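Local coordinates for protein P35 antigen (PDB 4ALY) that is an outer surface lipoprotein of the Lyme disease spirochaete that is critical to ensure infection after a tick bite, at residues 130-133 against 134-138; 171-174 against 175-179. One frame throughout, in Å; residues are numbered along the deposited sequence.

Contact 1. Residues 130-133 against 134-138; sequences EERR and MLYTS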
loop_
_atom_site.group_PDB
_atom_site.type_symbol
_atom_site.label_atom_id
_atom_site.label_comp_id
_atom_site.label_asym_id
_atom_site.label_seq_id
_atom_site.Cartn_x
_atom_site.Cartn_y
_atom_site.Cartn_z
ATOM N N GLU A 130 -10.540 6.315 5.559
ATOM C CA GLU A 130 -10.280 5.424 4.412
ATOM C C GLU A 130 -8.799 5.133 4.108
ATOM O O GLU A 130 -8.387 3.962 3.972
ATOM C CB GLU A 130 -10.933 5.925 3.163
ATOM C CG GLU A 130 -11.976 4.984 2.604
ATOM C CD GLU A 130 -11.724 4.697 1.119
ATOM O OE1 GLU A 130 -10.767 5.283 0.564
ATOM O OE2 GLU A 130 -12.450 3.874 0.501
ATOM N N GLU A 131 -8.006 6.187 4.009
ATOM C CA GLU A 131 -6.602 6.085 3.693
ATOM C C GLU A 131 -5.810 5.378 4.817
ATOM O O GLU A 131 -4.956 4.511 4.605
ATOM C CB GLU A 131 -6.067 7.486 3.496
ATOM C CG GLU A 131 -6.495 8.089 2.199
ATOM C CD GLU A 131 -7.744 8.931 2.325
ATOM O OE1 GLU A 131 -8.500 8.881 3.343
ATOM O OE2 GLU A 131 -7.973 9.662 1.350
ATOM N N ARG A 132 -6.138 5.698 6.029
ATOM C CA ARG A 132 -5.602 4.923 7.095
ATOM C C ARG A 132 -5.883 3.379 6.932
ATOM O O ARG A 132 -4.957 2.555 7.015
ATOM C CB ARG A 132 -6.145 5.461 8.369
ATOM C CG ARG A 132 -5.197 6.293 9.147
ATOM C CD ARG A 132 -5.805 6.456 10.546
ATOM N NE ARG A 132 -6.293 7.773 10.348
ATOM C CZ ARG A 132 -7.496 8.254 10.602
ATOM N NH1 ARG A 132 -8.441 7.553 11.227
ATOM N NH2 ARG A 132 -7.641 9.531 10.293
ATOM N N ARG A 133 -7.138 3.010 6.711
ATOM C CA ARG A 133 -7.586 1.626 6.476
ATOM C C ARG A 133 -6.763 0.940 5.348
ATOM O O ARG A 133 -6.193 -0.205 5.535
ATOM C CB ARG A 133 -9.120 1.577 6.204
ATOM C CG ARG A 133 -9.759 0.162 6.397
ATOM C CD ARG A 133 -9.453 -0.768 5.204
ATOM N NE ARG A 133 -9.813 -0.136 3.946
ATOM C CZ ARG A 133 -9.311 -0.514 2.786
ATOM N NH1 ARG A 133 -8.415 -1.470 2.788
ATOM N NH2 ARG A 133 -9.661 0.064 1.644
ATOM N N MET A 134 -6.595 1.648 4.223
ATOM C CA MET A 134 -5.809 1.114 3.063
ATOM C C MET A 134 -4.374 0.902 3.533
ATOM O O MET A 134 -3.757 -0.083 3.237
ATOM C CB MET A 134 -5.871 2.069 1.883
ATOM C CG MET A 134 -6.761 1.624 0.730
ATOM S SD MET A 134 -7.331 3.050 -0.194
ATOM C CE MET A 134 -8.798 2.434 -1.041
ATOM N N LEU A 135 -3.846 1.805 4.336
ATOM C CA LEU A 135 -2.527 1.571 4.835
ATOM C C LEU A 135 -2.470 0.248 5.681
ATOM O O LEU A 135 -1.500 -0.517 5.579
ATOM C CB LEU A 135 -2.115 2.752 5.686
ATOM C CG LEU A 135 -0.768 2.634 6.378
ATOM C CD1 LEU A 135 0.385 2.453 5.357
ATOM C CD2 LEU A 135 -0.611 3.922 7.230
ATOM N N TYR A 136 -3.495 -0.005 6.516
ATOM C CA TYR A 136 -3.472 -1.171 7.412
ATOM C C TYR A 136 -3.601 -2.450 6.573
ATOM O O TYR A 136 -2.901 -3.432 6.812
ATOM C CB TYR A 136 -4.622 -1.107 8.439
ATOM C CG TYR A 136 -4.690 0.115 9.339
ATOM C CD1 TYR A 136 -3.534 0.770 9.783
ATOM C CD2 TYR A 136 -5.919 0.622 9.751
ATOM C CE1 TYR A 136 -3.597 1.863 10.639
ATOM C CE2 TYR A 136 -6.005 1.744 10.560
ATOM C CZ TYR A 136 -4.818 2.345 11.031
ATOM O OH TYR A 136 -4.882 3.456 11.880
ATOM N N THR A 137 -4.500 -2.424 5.596
ATOM C CA THR A 137 -4.653 -3.479 4.640
ATOM C C THR A 137 -3.343 -3.757 3.887
ATOM O O THR A 137 -3.079 -4.930 3.556
ATOM C CB THR A 137 -5.777 -3.116 3.664
ATOM O OG1 THR A 137 -6.974 -2.941 4.421
ATOM C CG2 THR A 137 -6.036 -4.182 2.660
ATOM N N SER A 138 -2.490 -2.734 3.713
ATOM C CA SER A 138 -1.280 -2.906 2.910
ATOM C C SER A 138 -0.313 -3.767 3.657
ATOM O O SER A 138 0.687 -4.266 3.112
ATOM C CB SER A 138 -0.666 -1.545 2.520
ATOM O OG SER A 138 0.158 -1.000 3.541
#
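Arg133 and Thr137, one helical turn apart, make the main polar contact between side chains here. The arginine reaches forward along the helix: CG lies anti to the backbone N (chi1 -161°), and bends at chi2 and chi3 fold the chain over toward the next turn. NH1 then gives a hydrogen bond of 2.6 Å to Thr137 OG1, which sits at the guanidinium edge, only 5° out of its plane. A hydroxyl suits this place, because OG1 can accept from Arg133 NH1 and also hydrogen-bond Asp93. The guanidinium is further held by a salt bridge from NH2 to Glu182. On another side of the helix the polar ends of Arg132 and Tyr136 both turn to Glu98, the arginine by a salt bridge and the tyrosine by a hydrogen bond, and Arg132 also bonds Phe123 O.

Backbone bonds run from Met134 N to Glu130 O, Leu135 N to Glu131 O and Tyr136 N to Arg132 O, and Thr137 N meets Arg133 O at 2.8 Å with an N-H...O angle of 175°.

Packing against flat and charged groups makes up the rest. Met134, unbranched and flexible, passes under one face of the Arg133 guanidinium, with CG 3.4 Å from NH2, and its CE lies 3.8 Å from Glu130 OE1. The Tyr136 ring folds back over the preceding turn, with Arg132 O 3.3 Å above its plane, over the centre. Arg132 runs alongside that ring, CD 3.4 Å from Tyr136 OH.

Helix 129-137 is short and walled in on several sides. Phe110 of helix 106-110 packs against Arg132, Leu135 and Tyr136, Arg133 touches Ser90 and Asp93 of helix 70-95, and helix 163-189 receives Glu131, Met134 and Thr137.

Contact 2. Residues 171-174 against 175-179; sequences INRG and FSIQL
Ser176 reaches back to Ile171, five residues earlier, and OG donates a hydrogen bond of 2.8 Å to Ile171 O, in the carbonyl plane and on a lone pair. With OG anti to its own carbonyl carbon (chi1 -70°), the small side chain turns toward the preceding turn, where the helix widens into a pi-type turn. Phe175 sets its ring edge toward the same oxygen, with CD2 3.4 Å from Ile171 O.

The first two backbone bonds that follow are long: Ile177 N to Arg173 O measures 3.3 Å, and Gln178 N to Gly174 O is weak at 3.4 Å. The spacing is back to normal at Leu179 N to Phe175 O, 2.9 Å.

Among apolar groups, Ile171 CG2 packs 4.3 Å from Phe175 CD2, and Phe115 meets the Phe175 ring edge-to-face. Arg173 and Ile177 lie side by side, CG 4.0 Å from CD1, so the arginine's methylenes serve as hydrocarbon while its guanidinium goes on to Asp223 and Asn252.

In the widened turn Phe175 N is too far from Ile171 O to bond it; the serine hydroxyl supplies a donor instead, consistent with a side chain helping to satisfy a buried carbonyl, and the slightly positive hydrogens of the aromatic edge probably suit that oxygen too.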
loop_
_atom_site.group_PDB
_atom_site.type_symbol
_atom_site.label_atom_id
_atom_site.label_comp_id
_atom_site.label_asym_id
_atom_site.label_seq_id
_atom_site.Cartn_x
_atom_site.Cartn_y
_atom_site.Cartn_z
ATOM N N ILE A 171 3.024 6.382 3.083
ATOM C CA ILE A 171 2.031 6.864 2.161
ATOM C C ILE A 171 2.381 6.592 0.700
ATOM O O ILE A 171 1.565 6.076 -0.052
ATOM C CB ILE A 171 1.785 8.352 2.442
ATOM C CG1 ILE A 171 1.184 8.414 3.869
ATOM C CG2 ILE A 171 0.928 8.971 1.313
ATOM C CD1 ILE A 171 0.754 9.786 4.313
ATOM N N ASN A 172 3.598 6.911 0.317
ATOM C CA ASN A 172 3.968 6.849 -1.083
ATOM C C ASN A 172 4.371 5.449 -1.430
ATOM O O ASN A 172 4.242 5.082 -2.604
ATOM C CB ASN A 172 5.114 7.800 -1.366
ATOM C CG ASN A 172 4.733 9.262 -1.129
ATOM O OD1 ASN A 172 4.719 10.004 -2.061
ATOM N ND2 ASN A 172 4.390 9.650 0.096
ATOM N N ARG A 173 4.822 4.671 -0.415
ATOM C CA ARG A 173 5.032 3.257 -0.608
ATOM C C ARG A 173 3.803 2.383 -0.196
ATOM O O ARG A 173 3.095 1.905 -1.075
ATOM C CB ARG A 173 6.431 2.710 -0.135
ATOM C CG ARG A 173 6.461 1.193 -0.159
ATOM C CD ARG A 173 7.637 0.367 -0.711
ATOM N NE ARG A 173 8.745 0.290 0.207
ATOM C CZ ARG A 173 9.529 -0.774 0.387
ATOM N NH1 ARG A 173 9.339 -1.920 -0.254
ATOM N NH2 ARG A 173 10.531 -0.671 1.250
ATOM N N GLY A 174 3.538 2.174 1.096
ATOM C CA GLY A 174 2.547 1.164 1.509
ATOM C C GLY A 174 1.135 1.533 1.125
ATOM O O GLY A 174 0.426 0.727 0.441
ATOM N N PHE A 175 0.723 2.758 1.487
ATOM C CA PHE A 175 -0.603 3.219 1.060
ATOM C C PHE A 175 -0.712 3.115 -0.475
ATOM O O PHE A 175 -1.714 2.570 -0.991
ATOM C CB PHE A 175 -0.930 4.607 1.573
ATOM C CG PHE A 175 -2.085 5.247 0.872
ATOM C CD1 PHE A 175 -3.396 5.023 1.304
ATOM C CD2 PHE A 175 -1.873 6.075 -0.215
ATOM C CE1 PHE A 175 -4.452 5.623 0.648
ATOM C CE2 PHE A 175 -2.925 6.662 -0.906
ATOM C CZ PHE A 175 -4.222 6.437 -0.476
ATOM N N SER A 176 0.307 3.555 -1.224
ATOM C CA SER A 176 0.056 3.771 -2.685
ATOM C C SER A 176 -0.191 2.459 -3.412
ATOM O O SER A 176 -0.969 2.407 -4.331
ATOM C CB SER A 176 1.231 4.521 -3.314
ATOM O OG SER A 176 1.229 5.836 -2.850
ATOM N N ILE A 177 0.520 1.406 -2.996
ATOM C CA ILE A 177 0.453 0.059 -3.599
ATOM C C ILE A 177 -0.932 -0.595 -3.365
ATOM O O ILE A 177 -1.535 -1.195 -4.289
ATOM C CB ILE A 177 1.494 -0.847 -2.956
ATOM C CG1 ILE A 177 2.931 -0.313 -3.209
ATOM C CG2 ILE A 177 1.279 -2.288 -3.427
ATOM C CD1 ILE A 177 3.976 -1.047 -2.395
ATOM N N GLN A 178 -1.403 -0.503 -2.109
ATOM C CA GLN A 178 -2.718 -0.965 -1.726
ATOM C C GLN A 178 -3.830 -0.200 -2.483
ATOM O O GLN A 178 -4.644 -0.840 -3.144
ATOM C CB GLN A 178 -2.893 -0.886 -0.201
ATOM C CG GLN A 178 -4.121 -1.590 0.272
ATOM C CD GLN A 178 -4.091 -3.086 -0.077
ATOM O OE1 GLN A 178 -3.047 -3.764 0.037
ATOM N NE2 GLN A 178 -5.246 -3.603 -0.524
ATOM N N LEU A 179 -3.829 1.142 -2.443
ATOM C CA LEU A 179 -4.734 1.951 -3.283
ATOM C C LEU A 179 -4.724 1.489 -4.740
ATOM O O LEU A 179 -5.795 1.317 -5.359
ATOM C CB LEU A 179 -4.355 3.440 -3.234
ATOM C CG LEU A 179 -5.081 4.343 -4.245
ATOM C CD1 LEU A 179 -6.603 4.393 -4.017
ATOM C CD2 LEU A 179 -4.533 5.765 -4.205
#

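Contact 1 comes first along the chain, on the short helix 129-137, and contact 2 follows on the long helix 163-189, with helix 143-157 between them. Their centres are about 9 Å apart and they touch directly. Ser138 CB approaches Gly174 O at 3.3 Å, where glycine brings no side chain of its own, and Gln178 packs its CG against Met134 O and its NE2 against Thr137 CG2. Lys217 of helix 200-233 bonds both Thr137 O and Gln178 OE1, tying the pair to a third helix. Both contacts belong to one family region, and their meeting joins the short helix to the interior of this all-helical surface lipoprotein.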